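Local atomic coordinates of Crh-like protein 5 (Neosartorya fumigata, PDB entry 6IBU), a protein that cleaves chitin and transfers it to 1,6-beta-glucan or to other chitin chains, cross-linking polysaccharides of the fungal cell wall. Residues L32-V42 against A59-Y67; G184-S192 against W200-S208. All coordinates share one frame; numbering follows the deposited sequence.

How the interactions relate
Both contacts reach one seven-stranded antiparallel sheet of the GH16 domain, which is the part of the protein present here. Interaction 1 pairs strand 35-39, an outermost strand, with strand 61-64; interaction 2 joins the end of the next strand, 179-187, to the loop after helix 195-201. They meet where P60 CD packs 3.5 Å from S185 O. Interaction 1 buries 809 Å², has an apolar core round W35 and I62, and is held by five backbone hydrogen bonds. Interaction 2, farther from the chain centre, buries 428 Å² and relies on close glycine packing and one backbone bond. Each has a water at its polar side.

Interaction 1. Residues L32-V42 against A59-Y67; sequences LDQWEVTAGKV and APTIDTDFY
The indole of W35 is gripped on both faces by aliphatic tips from 59-67. T64 CG2 lies 3.5 Å from the centroid of the six-membered ring, 11° off its normal, while I62 CD1 covers the opposite face at 3.8 Å from the same centroid; both are CH-pi contacts. Backbone atoms I62 C and D63 N sit at the ring edge, in plane. The second ring, F66, receives Q34 CB at its edge, 3.8 Å from CE2, and has T64 CB over the centre of one face. T64 is therefore sandwiched: chi1 of 55° puts OG1 between the backbone N and the carbonyl carbon, where it bonds to F66 O, and turns CG2 onto the W35 ring. Farther along, I62 CG2 meets V42 CG2 at 3.9 Å, and F51 of strand 48-53 also packs on I62.

The backbones are antiparallel, their axes 150° apart. E36 and D63 exchange two nearly straight bonds, E36 N to D63 O at 2.8 Å and D63 N to E36 O at 3.0 Å. T38 N then bonds to T61 O and T61 N to A39 O, so the register slips by one between V37 and A39: a beta bulge. On the face opposite I62, water 1 donates to E36 OE1 (2.6 Å) and weakly to D63 OD2, two carboxylate oxygens 4.3 Å apart; the salt bridge of D63 OD1 to R182, a chitin-binding residue, may offset the closeness of the two like charges. This is a bulged antiparallel edge pair of the GH16 beta-sandwich, with I62 and the W35 ring facing the hydrophobic interior and D63 beside the chitin site.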
ATOM      1  N   LEU A  32      -1.952   5.498 -16.308  1.00 44.27           N
ATOM      2  CA  LEU A  32      -3.044   4.886 -15.505  1.00 39.42           C
ATOM      3  C   LEU A  32      -3.726   3.718 -16.217  1.00 36.72           C
ATOM      4  O   LEU A  32      -4.767   3.284 -15.714  1.00 33.26           O
ATOM      5  CB  LEU A  32      -4.054   5.963 -15.122  1.00 38.69           C
ATOM      6  CG  LEU A  32      -3.481   7.039 -14.215  1.00 41.04           C
ATOM      7  CD1 LEU A  32      -4.597   7.802 -13.518  1.00 41.72           C
ATOM      8  CD2 LEU A  32      -2.503   6.444 -13.208  1.00 41.64           C
ATOM      9  N   ASP A  33      -3.130   3.191 -17.288  1.00 37.79           N
ATOM     10  CA  ASP A  33      -3.673   2.091 -18.120  1.00 38.02           C
ATOM     11  C   ASP A  33      -4.059   0.867 -17.289  1.00 34.67           C
ATOM     12  O   ASP A  33      -5.181   0.401 -17.452  1.00 36.57           O
ATOM     13  CB  ASP A  33      -2.667   1.700 -19.196  1.00 39.90           C
ATOM     14  CG  ASP A  33      -2.769   2.616 -20.404  1.00 44.62           C
ATOM     15  OD1 ASP A  33      -3.726   3.446 -20.444  1.00 42.28           O
ATOM     16  OD2 ASP A  33      -1.897   2.504 -21.297  1.00 47.52           O
ATOM     17  N   GLN A  34      -3.165   0.348 -16.454  1.00 31.57           N
ATOM     18  CA  GLN A  34      -3.399  -0.941 -15.751  1.00 29.16           C
ATOM     19  C   GLN A  34      -3.834  -0.654 -14.313  1.00 27.17           C
ATOM     20  O   GLN A  34      -3.581  -1.496 -13.448  1.00 25.17           O
ATOM     21  CB  GLN A  34      -2.153  -1.807 -15.908  1.00 29.80           C
ATOM     22  CG  GLN A  34      -1.863  -2.085 -17.377  1.00 31.71           C
ATOM     23  CD  GLN A  34      -0.717  -3.035 -17.625  1.00 36.65           C
ATOM     24  OE1 GLN A  34       0.278  -2.680 -18.269  1.00 42.74           O
ATOM     25  NE2 GLN A  34      -0.852  -4.262 -17.132  1.00 35.75           N
ATOM     26  N   TRP A  35      -4.434   0.521 -14.083  1.00 25.43           N
ATOM     27  CA  TRP A  35      -4.917   0.981 -12.755  1.00 26.32           C
ATOM     28  C   TRP A  35      -6.410   1.310 -12.818  1.00 28.33           C
ATOM     29  O   TRP A  35      -6.895   1.688 -13.898  1.00 30.33           O
ATOM     30  CB  TRP A  35      -4.132   2.208 -12.292  1.00 24.37           C
ATOM     31  CG  TRP A  35      -2.669   1.995 -12.068  1.00 22.89           C
ATOM     32  CD1 TRP A  35      -1.688   1.943 -13.010  1.00 22.53           C
ATOM     33  CD2 TRP A  35      -2.007   1.874 -10.797  1.00 21.82           C
ATOM     34  NE1 TRP A  35      -0.468   1.781 -12.415  1.00 22.43           N
ATOM     35  CE2 TRP A  35      -0.632   1.727 -11.061  1.00 21.90           C
ATOM     36  CE3 TRP A  35      -2.439   1.851  -9.469  1.00 21.53           C
ATOM     37  CZ2 TRP A  35       0.307   1.550 -10.053  1.00 21.75           C
ATOM     38  CZ3 TRP A  35      -1.513   1.696  -8.467  1.00 21.26           C
ATOM     39  CH2 TRP A  35      -0.159   1.541  -8.760  1.00 22.05           C
ATOM     40  N   GLU A  36      -7.100   1.166 -11.696  1.00 31.26           N
ATOM     41  CA  GLU A  36      -8.526   1.540 -11.512  1.00 35.78           C
ATOM     42  C   GLU A  36      -8.519   2.723 -10.539  1.00 32.94           C
ATOM     43  O   GLU A  36      -7.821   2.592  -9.512  1.00 33.09           O
ATOM     44  CB  GLU A  36      -9.288   0.281 -11.068  1.00 41.40           C
ATOM     45  CG  GLU A  36     -10.548   0.508 -10.235  1.00 47.83           C
ATOM     46  CD  GLU A  36     -11.068  -0.731  -9.486  1.00 54.88           C
ATOM     47  OE1 GLU A  36     -10.279  -1.705  -9.307  1.00 56.27           O
ATOM     48  OE2 GLU A  36     -12.272  -0.746  -9.073  1.00 56.02           O
ATOM     49  N   VAL A  37      -9.135   3.846 -10.920  1.00 31.46           N
ATOM     50  CA  VAL A  37      -9.336   4.990 -10.005  1.00 31.34           C
ATOM     51  C   VAL A  37     -10.562   4.637  -9.231  1.00 34.70           C
ATOM     52  O   VAL A  37     -11.723   4.697  -9.622  1.00 37.17           O
ATOM     53  CB  VAL A  37      -9.518   6.367 -10.614  1.00 29.99           C
ATOM     54  CG1 VAL A  37      -9.742   7.396  -9.504  1.00 28.55           C
ATOM     55  CG2 VAL A  37      -8.343   6.741 -11.496  1.00 28.97           C
ATOM     56  N   THR A  38     -10.222   4.193  -8.113  1.00 35.58           N
ATOM     57  CA  THR A  38     -11.217   3.394  -7.455  1.00 36.73           C
ATOM     58  C   THR A  38     -11.962   4.257  -6.440  1.00 34.57           C
ATOM     59  O   THR A  38     -12.947   3.807  -5.949  1.00 32.75           O
ATOM     60  CB  THR A  38     -10.437   2.215  -6.955  1.00 41.11           C
ATOM     61  OG1 THR A  38     -11.335   1.359  -6.265  1.00 44.22           O
ATOM     62  CG2 THR A  38      -9.321   2.675  -6.053  1.00 46.49           C
ATOM     63  N   ALA A  39     -11.500   5.452  -6.130  1.00 33.19           N
ATOM     64  CA  ALA A  39     -12.313   6.465  -5.412  1.00 33.14           C
ATOM     65  C   ALA A  39     -11.707   7.817  -5.720  1.00 34.27           C
ATOM     66  O   ALA A  39     -10.480   7.865  -5.939  1.00 35.77           O
ATOM     67  CB  ALA A  39     -12.338   6.201  -3.937  1.00 34.75           C
ATOM     68  N   GLY A  40     -12.539   8.861  -5.780  1.00 34.27           N
ATOM     69  CA  GLY A  40     -12.147  10.225  -6.162  1.00 31.90           C
ATOM     70  C   GLY A  40     -11.628  10.298  -7.588  1.00 32.18           C
ATOM     71  O   GLY A  40     -11.963   9.443  -8.402  1.00 31.77           O
ATOM     72  N   LYS A  41     -10.866  11.342  -7.874  1.00 33.15           N
ATOM     73  CA  LYS A  41     -10.287  11.653  -9.202  1.00 37.18           C
ATOM     74  C   LYS A  41      -8.785  11.825  -8.978  1.00 33.06           C
ATOM     75  O   LYS A  41      -8.393  12.409  -7.956  1.00 34.48           O
ATOM     76  CB  LYS A  41     -10.959  12.903  -9.793  1.00 41.83           C
ATOM     77  CG  LYS A  41     -10.411  13.388 -11.135  1.00 48.63           C
ATOM     78  CD  LYS A  41     -10.699  12.458 -12.326  1.00 54.51           C
ATOM     79  CE  LYS A  41      -9.693  12.554 -13.462  1.00 57.99           C
ATOM     80  NZ  LYS A  41      -9.678  13.894 -14.100  1.00 60.36           N
ATOM     81  N   VAL A  42      -7.965  11.282  -9.854  1.00 28.45           N
ATOM     82  CA  VAL A  42      -6.497  11.319  -9.650  1.00 27.89           C
ATOM     83  C   VAL A  42      -5.889  11.938 -10.895  1.00 27.52           C
ATOM     84  O   VAL A  42      -5.652  11.257 -11.881  1.00 25.69           O
ATOM     85  CB  VAL A  42      -5.949   9.923  -9.319  1.00 28.07           C
ATOM     86  CG1 VAL A  42      -4.429   9.903  -9.307  1.00 28.53           C
ATOM     87  CG2 VAL A  42      -6.506   9.440  -7.981  1.00 26.81           C
ATOM     88  N   ALA A  59     -10.922  10.803  -0.571  1.00 29.71           N
ATOM     89  CA  ALA A  59     -10.029   9.649  -0.364  1.00 26.92           C
ATOM     90  C   ALA A  59      -9.608   9.138  -1.736  1.00 24.14           C
ATOM     91  O   ALA A  59      -9.864   7.995  -2.110  1.00 23.21           O
ATOM     92  CB  ALA A  59     -10.746   8.604   0.447  1.00 25.85           C
ATOM     93  N   PRO A  60      -8.950   9.979  -2.543  1.00 21.93           N
ATOM     94  CA  PRO A  60      -8.495   9.555  -3.861  1.00 23.39           C
ATOM     95  C   PRO A  60      -7.556   8.342  -3.770  1.00 22.52           C
ATOM     96  O   PRO A  60      -6.652   8.352  -2.972  1.00 20.68           O
ATOM     97  CB  PRO A  60      -7.747  10.777  -4.413  1.00 23.77           C
ATOM     98  CG  PRO A  60      -7.396  11.575  -3.172  1.00 23.18           C
ATOM     99  CD  PRO A  60      -8.553  11.348  -2.220  1.00 23.07           C
ATOM    100  N   THR A  61      -7.826   7.326  -4.583  1.00 22.92           N
ATOM    101  CA  THR A  61      -7.118   6.027  -4.553  1.00 24.05           C
ATOM    102  C   THR A  61      -6.946   5.486  -5.967  1.00 23.78           C
ATOM    103  O   THR A  61      -7.848   5.673  -6.775  1.00 22.62           O
ATOM    104  CB  THR A  61      -7.892   4.995  -3.728  1.00 25.13           C
ATOM    105  OG1 THR A  61      -8.351   5.612  -2.531  1.00 26.67           O
ATOM    106  CG2 THR A  61      -7.039   3.811  -3.353  1.00 27.00           C
ATOM    107  N   ILE A  62      -5.832   4.808  -6.225  1.00 23.50           N
ATOM    108  CA  ILE A  62      -5.662   3.971  -7.437  1.00 22.66           C
ATOM    109  C   ILE A  62      -5.220   2.583  -6.984  1.00 24.33           C
ATOM    110  O   ILE A  62      -4.443   2.490  -6.026  1.00 23.66           O
ATOM    111  CB  ILE A  62      -4.687   4.612  -8.444  1.00 23.98           C
ATOM    112  CG1 ILE A  62      -3.278   4.793  -7.881  1.00 22.55           C
ATOM    113  CG2 ILE A  62      -5.245   5.930  -8.966  1.00 24.96           C
ATOM    114  CD1 ILE A  62      -2.270   5.161  -8.954  1.00 23.05           C
ATOM    115  N   ASP A  63      -5.783   1.547  -7.607  1.00 24.60           N
ATOM    116  CA  ASP A  63      -5.402   0.125  -7.439  1.00 24.43           C
ATOM    117  C   ASP A  63      -4.869  -0.395  -8.774  1.00 23.22           C
ATOM    118  O   ASP A  63      -5.446  -0.034  -9.819  1.00 21.76           O
ATOM    119  CB  ASP A  63      -6.613  -0.741  -7.115  1.00 29.00           C
ATOM    120  CG  ASP A  63      -7.171  -0.560  -5.728  1.00 35.07           C
ATOM    121  OD1 ASP A  63      -6.447  -0.011  -4.885  1.00 41.68           O
ATOM    122  OD2 ASP A  63      -8.319  -1.001  -5.505  1.00 40.73           O
ATOM    123  N   THR A  64      -3.848  -1.245  -8.750  1.00 20.70           N
ATOM    124  CA  THR A  64      -3.424  -2.023  -9.935  1.00 19.14           C
ATOM    125  C   THR A  64      -4.568  -2.970 -10.299  1.00 18.46           C
ATOM    126  O   THR A  64      -5.215  -3.507  -9.400  1.00 16.89           O
ATOM    127  CB  THR A  64      -2.099  -2.761  -9.707  1.00 18.53           C
ATOM    128  OG1 THR A  64      -2.176  -3.588  -8.547  1.00 16.67           O
ATOM    129  CG2 THR A  64      -0.931  -1.815  -9.574  1.00 18.86           C
ATOM    130  N   ASP A  65      -4.834  -3.118 -11.586  1.00 20.91           N
ATOM    131  CA  ASP A  65      -5.803  -4.110 -12.118  1.00 23.89           C
ATOM    132  C   ASP A  65      -5.300  -5.513 -11.769  1.00 23.34           C
ATOM    133  O   ASP A  65      -6.122  -6.359 -11.435  1.00 25.77           O
ATOM    134  CB  ASP A  65      -5.957  -3.994 -13.636  1.00 26.45           C
ATOM    135  CG  ASP A  65      -6.723  -2.781 -14.114  1.00 29.58           C
ATOM    136  OD1 ASP A  65      -7.420  -2.132 -13.287  1.00 32.91           O
ATOM    137  OD2 ASP A  65      -6.600  -2.481 -15.314  1.00 33.33           O
ATOM    138  N   PHE A  66      -3.986  -5.703 -11.770  1.00 21.94           N
ATOM    139  CA  PHE A  66      -3.306  -7.003 -11.588  1.00 21.78           C
ATOM    140  C   PHE A  66      -2.870  -7.186 -10.135  1.00 21.11           C
ATOM    141  O   PHE A  66      -2.773  -6.207  -9.371  1.00 19.76           O
ATOM    142  CB  PHE A  66      -2.071  -7.081 -12.486  1.00 22.11           C
ATOM    143  CG  PHE A  66      -1.164  -5.886 -12.340  1.00 22.78           C
ATOM    144  CD1 PHE A  66      -0.202  -5.839 -11.346  1.00 23.30           C
ATOM    145  CD2 PHE A  66      -1.291  -4.792 -13.182  1.00 24.08           C
ATOM    146  CE1 PHE A  66       0.647  -4.753 -11.227  1.00 24.43           C
ATOM    147  CE2 PHE A  66      -0.452  -3.693 -13.051  1.00 24.88           C
ATOM    148  CZ  PHE A  66       0.524  -3.680 -12.082  1.00 25.27           C
ATOM    149  N   TYR A  67      -2.613  -8.450  -9.793  1.00 19.99           N
ATOM    150  CA  TYR A  67      -1.969  -8.912  -8.545  1.00 20.70           C
ATOM    151  C   TYR A  67      -0.610  -9.478  -8.933  1.00 19.30           C
ATOM    152  O   TYR A  67      -0.490  -9.972 -10.040  1.00 19.61           O
ATOM    153  CB  TYR A  67      -2.774 -10.012  -7.854  1.00 21.98           C
ATOM    154  CG  TYR A  67      -4.097  -9.564  -7.309  1.00 23.74           C
ATOM    155  CD1 TYR A  67      -5.134  -9.218  -8.162  1.00 25.57           C
ATOM    156  CD2 TYR A  67      -4.341  -9.534  -5.944  1.00 25.16           C
ATOM    157  CE1 TYR A  67      -6.367  -8.819  -7.675  1.00 24.53           C
ATOM    158  CE2 TYR A  67      -5.573  -9.131  -5.446  1.00 25.76           C
ATOM    159  CZ  TYR A  67      -6.587  -8.775  -6.315  1.00 23.64           C
ATOM    160  OH  TYR A  67      -7.793  -8.385  -5.825  1.00 24.78           O
TER
HETATM  161  O   HOH W   1     -10.861  -2.708  -6.925  1.00 32.41           O

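Interaction 2. Residues G184-S192 against W200-S208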
ATOM      1  N   GLY A 184      -2.964   5.947  -2.198  1.00 18.26           N
ATOM      2  CA  GLY A 184      -4.012   6.917  -1.860  1.00 18.61           C
ATOM      3  C   GLY A 184      -3.665   7.806  -0.697  1.00 17.92           C
ATOM      4  O   GLY A 184      -2.769   7.487   0.094  1.00 18.84           O
ATOM      5  N   SER A 185      -4.419   8.885  -0.597  1.00 18.04           N
ATOM      6  CA  SER A 185      -4.398   9.823   0.543  1.00 17.98           C
ATOM      7  C   SER A 185      -5.821   9.907   1.061  1.00 16.87           C
ATOM      8  O   SER A 185      -6.731   9.652   0.291  1.00 16.12           O
ATOM      9  CB  SER A 185      -3.852  11.160   0.142  1.00 18.66           C
ATOM     10  OG  SER A 185      -4.702  11.760  -0.836  1.00 21.24           O
ATOM     11  N   TRP A 186      -5.967  10.235   2.333  1.00 17.70           N
ATOM     12  CA  TRP A 186      -7.269  10.310   3.023  1.00 18.41           C
ATOM     13  C   TRP A 186      -7.085  11.023   4.358  1.00 19.05           C
ATOM     14  O   TRP A 186      -5.957  11.129   4.825  1.00 17.05           O
ATOM     15  CB  TRP A 186      -7.834   8.909   3.227  1.00 19.01           C
ATOM     16  CG  TRP A 186      -6.897   7.952   3.882  1.00 18.41           C
ATOM     17  CD1 TRP A 186      -5.815   7.352   3.308  1.00 19.33           C
ATOM     18  CD2 TRP A 186      -7.000   7.414   5.209  1.00 19.29           C
ATOM     19  NE1 TRP A 186      -5.228   6.494   4.192  1.00 19.01           N
ATOM     20  CE2 TRP A 186      -5.937   6.496   5.359  1.00 18.95           C
ATOM     21  CE3 TRP A 186      -7.896   7.590   6.271  1.00 19.80           C
ATOM     22  CZ2 TRP A 186      -5.724   5.790   6.535  1.00 19.47           C
ATOM     23  CZ3 TRP A 186      -7.687   6.894   7.440  1.00 19.71           C
ATOM     24  CH2 TRP A 186      -6.618   6.000   7.564  1.00 20.98           C
ATOM     25  N   ALA A 187      -8.177  11.470   4.953  1.00 20.73           N
ATOM     26  CA  ALA A 187      -8.132  12.178   6.245  1.00 22.59           C
ATOM     27  C   ALA A 187      -8.295  11.154   7.361  1.00 21.42           C
ATOM     28  O   ALA A 187      -9.418  10.798   7.645  1.00 24.48           O
ATOM     29  CB  ALA A 187      -9.199  13.233   6.280  1.00 23.46           C
ATOM     30  N   GLY A 188      -7.201  10.699   7.966  1.00 21.17           N
ATOM     31  CA  GLY A 188      -7.251   9.906   9.204  1.00 20.47           C
ATOM     32  C   GLY A 188      -7.895  10.732  10.294  1.00 21.32           C
ATOM     33  O   GLY A 188      -8.533  10.169  11.172  1.00 21.66           O
ATOM     34  N   GLY A 189      -7.739  12.050  10.202  1.00 21.69           N
ATOM     35  CA  GLY A 189      -8.261  13.018  11.171  1.00 24.77           C
ATOM     36  C   GLY A 189      -9.636  13.555  10.797  1.00 26.88           C
ATOM     37  O   GLY A 189      -9.975  14.632  11.278  1.00 28.79           O
ATOM     38  N   ASP A 190     -10.390  12.858   9.945  1.00 27.65           N
ATOM     39  CA  ASP A 190     -11.825  13.127   9.680  1.00 29.10           C
ATOM     40  C   ASP A 190     -12.547  13.104  11.021  1.00 29.68           C
ATOM     41  O   ASP A 190     -12.395  12.141  11.764  1.00 29.85           O
ATOM     42  CB  ASP A 190     -12.369  12.058   8.733  1.00 32.83           C
ATOM     43  CG  ASP A 190     -13.765  12.305   8.195  1.00 33.16           C
ATOM     44  OD1 ASP A 190     -14.638  12.656   9.014  1.00 30.84           O
ATOM     45  OD2 ASP A 190     -13.972  12.068   6.961  1.00 32.49           O
ATOM     46  N   PRO A 191     -13.318  14.151  11.394  1.00 29.22           N
ATOM     47  CA  PRO A 191     -14.052  14.150  12.662  1.00 30.25           C
ATOM     48  C   PRO A 191     -14.979  12.935  12.845  1.00 31.67           C
ATOM     49  O   PRO A 191     -15.189  12.494  13.953  1.00 30.88           O
ATOM     50  CB  PRO A 191     -14.889  15.431  12.608  1.00 30.08           C
ATOM     51  CG  PRO A 191     -14.180  16.322  11.619  1.00 30.28           C
ATOM     52  CD  PRO A 191     -13.510  15.390  10.634  1.00 29.54           C
ATOM     53  N   SER A 192     -15.472  12.379  11.740  1.00 34.58           N
ATOM     54  CA  SER A 192     -16.361  11.194  11.743  1.00 36.54           C
ATOM     55  C   SER A 192     -15.580   9.909  12.042  1.00 35.92           C
ATOM     56  O   SER A 192     -16.224   8.866  12.173  1.00 43.20           O
ATOM     57  CB  SER A 192     -17.115  11.095  10.451  1.00 37.10           C
ATOM     58  OG  SER A 192     -16.456  10.229   9.546  1.00 42.56           O
ATOM     59  N   TRP A 200      -4.011   8.526  16.031  1.00 24.06           N
ATOM     60  CA  TRP A 200      -2.959   7.850  15.245  1.00 22.71           C
ATOM     61  C   TRP A 200      -2.521   8.760  14.084  1.00 20.81           C
ATOM     62  O   TRP A 200      -1.318   8.890  13.868  1.00 18.34           O
ATOM     63  CB  TRP A 200      -3.472   6.495  14.776  1.00 22.42           C
ATOM     64  CG  TRP A 200      -2.617   5.972  13.681  1.00 23.63           C
ATOM     65  CD1 TRP A 200      -1.408   5.376  13.823  1.00 23.80           C
ATOM     66  CD2 TRP A 200      -2.873   6.073  12.276  1.00 23.94           C
ATOM     67  NE1 TRP A 200      -0.909   5.051  12.593  1.00 25.76           N
ATOM     68  CE2 TRP A 200      -1.783   5.464  11.626  1.00 24.38           C
ATOM     69  CE3 TRP A 200      -3.910   6.600  11.503  1.00 23.43           C
ATOM     70  CZ2 TRP A 200      -1.704   5.366  10.240  1.00 24.14           C
ATOM     71  CZ3 TRP A 200      -3.836   6.484  10.133  1.00 22.81           C
ATOM     72  CH2 TRP A 200      -2.745   5.885   9.513  1.00 21.79           C
ATOM     73  N   ALA A 201      -3.487   9.406  13.422  1.00 19.61           N
ATOM     74  CA  ALA A 201      -3.280  10.291  12.253  1.00 18.59           C
ATOM     75  C   ALA A 201      -2.556  11.571  12.688  1.00 17.76           C
ATOM     76  O   ALA A 201      -1.999  12.249  11.835  1.00 16.51           O
ATOM     77  CB  ALA A 201      -4.595  10.567  11.561  1.00 17.75           C
ATOM     78  N   GLY A 202      -2.539  11.874  13.982  1.00 18.73           N
ATOM     79  CA  GLY A 202      -1.844  13.063  14.511  1.00 20.24           C
ATOM     80  C   GLY A 202      -2.774  14.248  14.729  1.00 20.59           C
ATOM     81  O   GLY A 202      -2.272  15.347  14.994  1.00 23.59           O
ATOM     82  N   GLY A 203      -4.079  14.041  14.662  1.00 19.66           N
ATOM     83  CA  GLY A 203      -5.055  15.063  15.059  1.00 21.21           C
ATOM     84  C   GLY A 203      -6.149  15.231  14.031  1.00 22.23           C
ATOM     85  O   GLY A 203      -6.082  14.589  12.991  1.00 21.80           O
ATOM     86  N   LEU A 204      -7.095  16.112  14.328  1.00 24.80           N
ATOM     87  CA  LEU A 204      -8.244  16.512  13.484  1.00 27.62           C
ATOM     88  C   LEU A 204      -7.731  17.113  12.174  1.00 27.89           C
ATOM     89  O   LEU A 204      -6.782  17.937  12.212  1.00 27.94           O
ATOM     90  CB  LEU A 204      -9.030  17.561  14.275  1.00 30.05           C
ATOM     91  CG  LEU A 204     -10.527  17.626  14.041  1.00 32.28           C
ATOM     92  CD1 LEU A 204     -11.138  16.234  14.035  1.00 32.79           C
ATOM     93  CD2 LEU A 204     -11.155  18.504  15.112  1.00 35.57           C
ATOM     94  N   THR A 205      -8.365  16.769  11.061  1.00 28.80           N
ATOM     95  CA  THR A 205      -8.016  17.373   9.756  1.00 30.61           C
ATOM     96  C   THR A 205      -8.844  18.638   9.591  1.00 30.44           C
ATOM     97  O   THR A 205     -10.034  18.570   9.868  1.00 29.58           O
ATOM     98  CB  THR A 205      -8.229  16.400   8.597  1.00 29.55           C
ATOM     99  OG1 THR A 205      -7.283  15.358   8.799  1.00 30.04           O
ATOM    100  CG2 THR A 205      -8.030  17.056   7.249  1.00 29.02           C
ATOM    101  N   ASP A 206      -8.197  19.723   9.179  1.00 33.02           N
ATOM    102  CA  ASP A 206      -8.831  21.021   8.858  1.00 34.59           C
ATOM    103  C   ASP A 206      -8.841  21.160   7.332  1.00 31.03           C
ATOM    104  O   ASP A 206      -7.841  21.648   6.791  1.00 26.30           O
ATOM    105  CB  ASP A 206      -8.079  22.172   9.535  1.00 38.93           C
ATOM    106  CG  ASP A 206      -8.723  23.531   9.304  1.00 44.05           C
ATOM    107  OD1 ASP A 206      -9.973  23.586   9.367  1.00 42.90           O
ATOM    108  OD2 ASP A 206      -7.977  24.519   9.083  1.00 48.12           O
ATOM    109  N   TYR A 207      -9.921  20.733   6.676  1.00 30.13           N
ATOM    110  CA  TYR A 207     -10.023  20.679   5.196  1.00 30.88           C
ATOM    111  C   TYR A 207      -9.864  22.061   4.579  1.00 31.47           C
ATOM    112  O   TYR A 207      -9.243  22.173   3.519  1.00 30.97           O
ATOM    113  CB  TYR A 207     -11.355  20.083   4.772  1.00 29.78           C
ATOM    114  CG  TYR A 207     -11.524  18.677   5.260  1.00 27.95           C
ATOM    115  CD1 TYR A 207     -10.907  17.622   4.619  1.00 27.19           C
ATOM    116  CD2 TYR A 207     -12.294  18.415   6.373  1.00 28.58           C
ATOM    117  CE1 TYR A 207     -11.070  16.322   5.068  1.00 27.85           C
ATOM    118  CE2 TYR A 207     -12.469  17.126   6.837  1.00 28.68           C
ATOM    119  CZ  TYR A 207     -11.838  16.084   6.190  1.00 27.18           C
ATOM    120  OH  TYR A 207     -12.026  14.829   6.669  1.00 30.09           O
ATOM    121  N   SER A 208     -10.391  23.088   5.238  1.00 33.26           N
ATOM    122  CA  SER A 208     -10.379  24.475   4.717  1.00 35.86           C
ATOM    123  C   SER A 208      -8.931  24.989   4.627  1.00 37.20           C
ATOM    124  O   SER A 208      -8.655  25.791   3.716  1.00 35.44           O
ATOM    125  CB  SER A 208     -11.293  25.340   5.550  1.00 40.99           C
ATOM    126  OG  SER A 208     -11.495  24.795   6.859  1.00 43.83           O
TER
HETATM  127  O   HOH W   2     -12.561  12.843   5.022  1.00 30.94           O
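G189 is pressed against the 203-205 backbone, and Y207 and P191 close the contact beside it. The CA of G189 lies 3.2 Å from G203 O, a CA-H...O contact, and T205 OG1 also packs against this CA. Its carbonyl accepts from T205 N at 2.7 Å with an N-H...O angle of 164°, the donor standing above the carbonyl plane. G189 lies in the type I turn 187-190. The partner chain reaches it after a Schellman motif at G202 ends helix 195-201. A201 CB, 3.5 Å from G188 C, packs on the same turn.

Y207 brings its hydroxyl end to A187, OH lying 3.3 Å from CB. P191 CD is at the ring edge, and T205 CG2 lies over one ring face, toward its rim. P191 also meets L204, CG to CD1 3.9 Å. With CG anti to the backbone N (chi1 -171°), D190 brings its carboxylate beside the Y207 hydroxyl, carboxylate and phenol planes 80° apart. Water 2 bridges them, donating to D190 OD2 at 2.5 Å and meeting Y207 OH at 2.6 Å.

At the other end W186, which binds chitin, meets W200, CH2 to CZ3 3.8 Å, the two side chains crossing at about a right angle. D190 OD1 accepts from S192 N in an Asx turn and also from Q56, so both carboxylate oxygens are engaged; these bonds and the water would probably stabilise its negative charge.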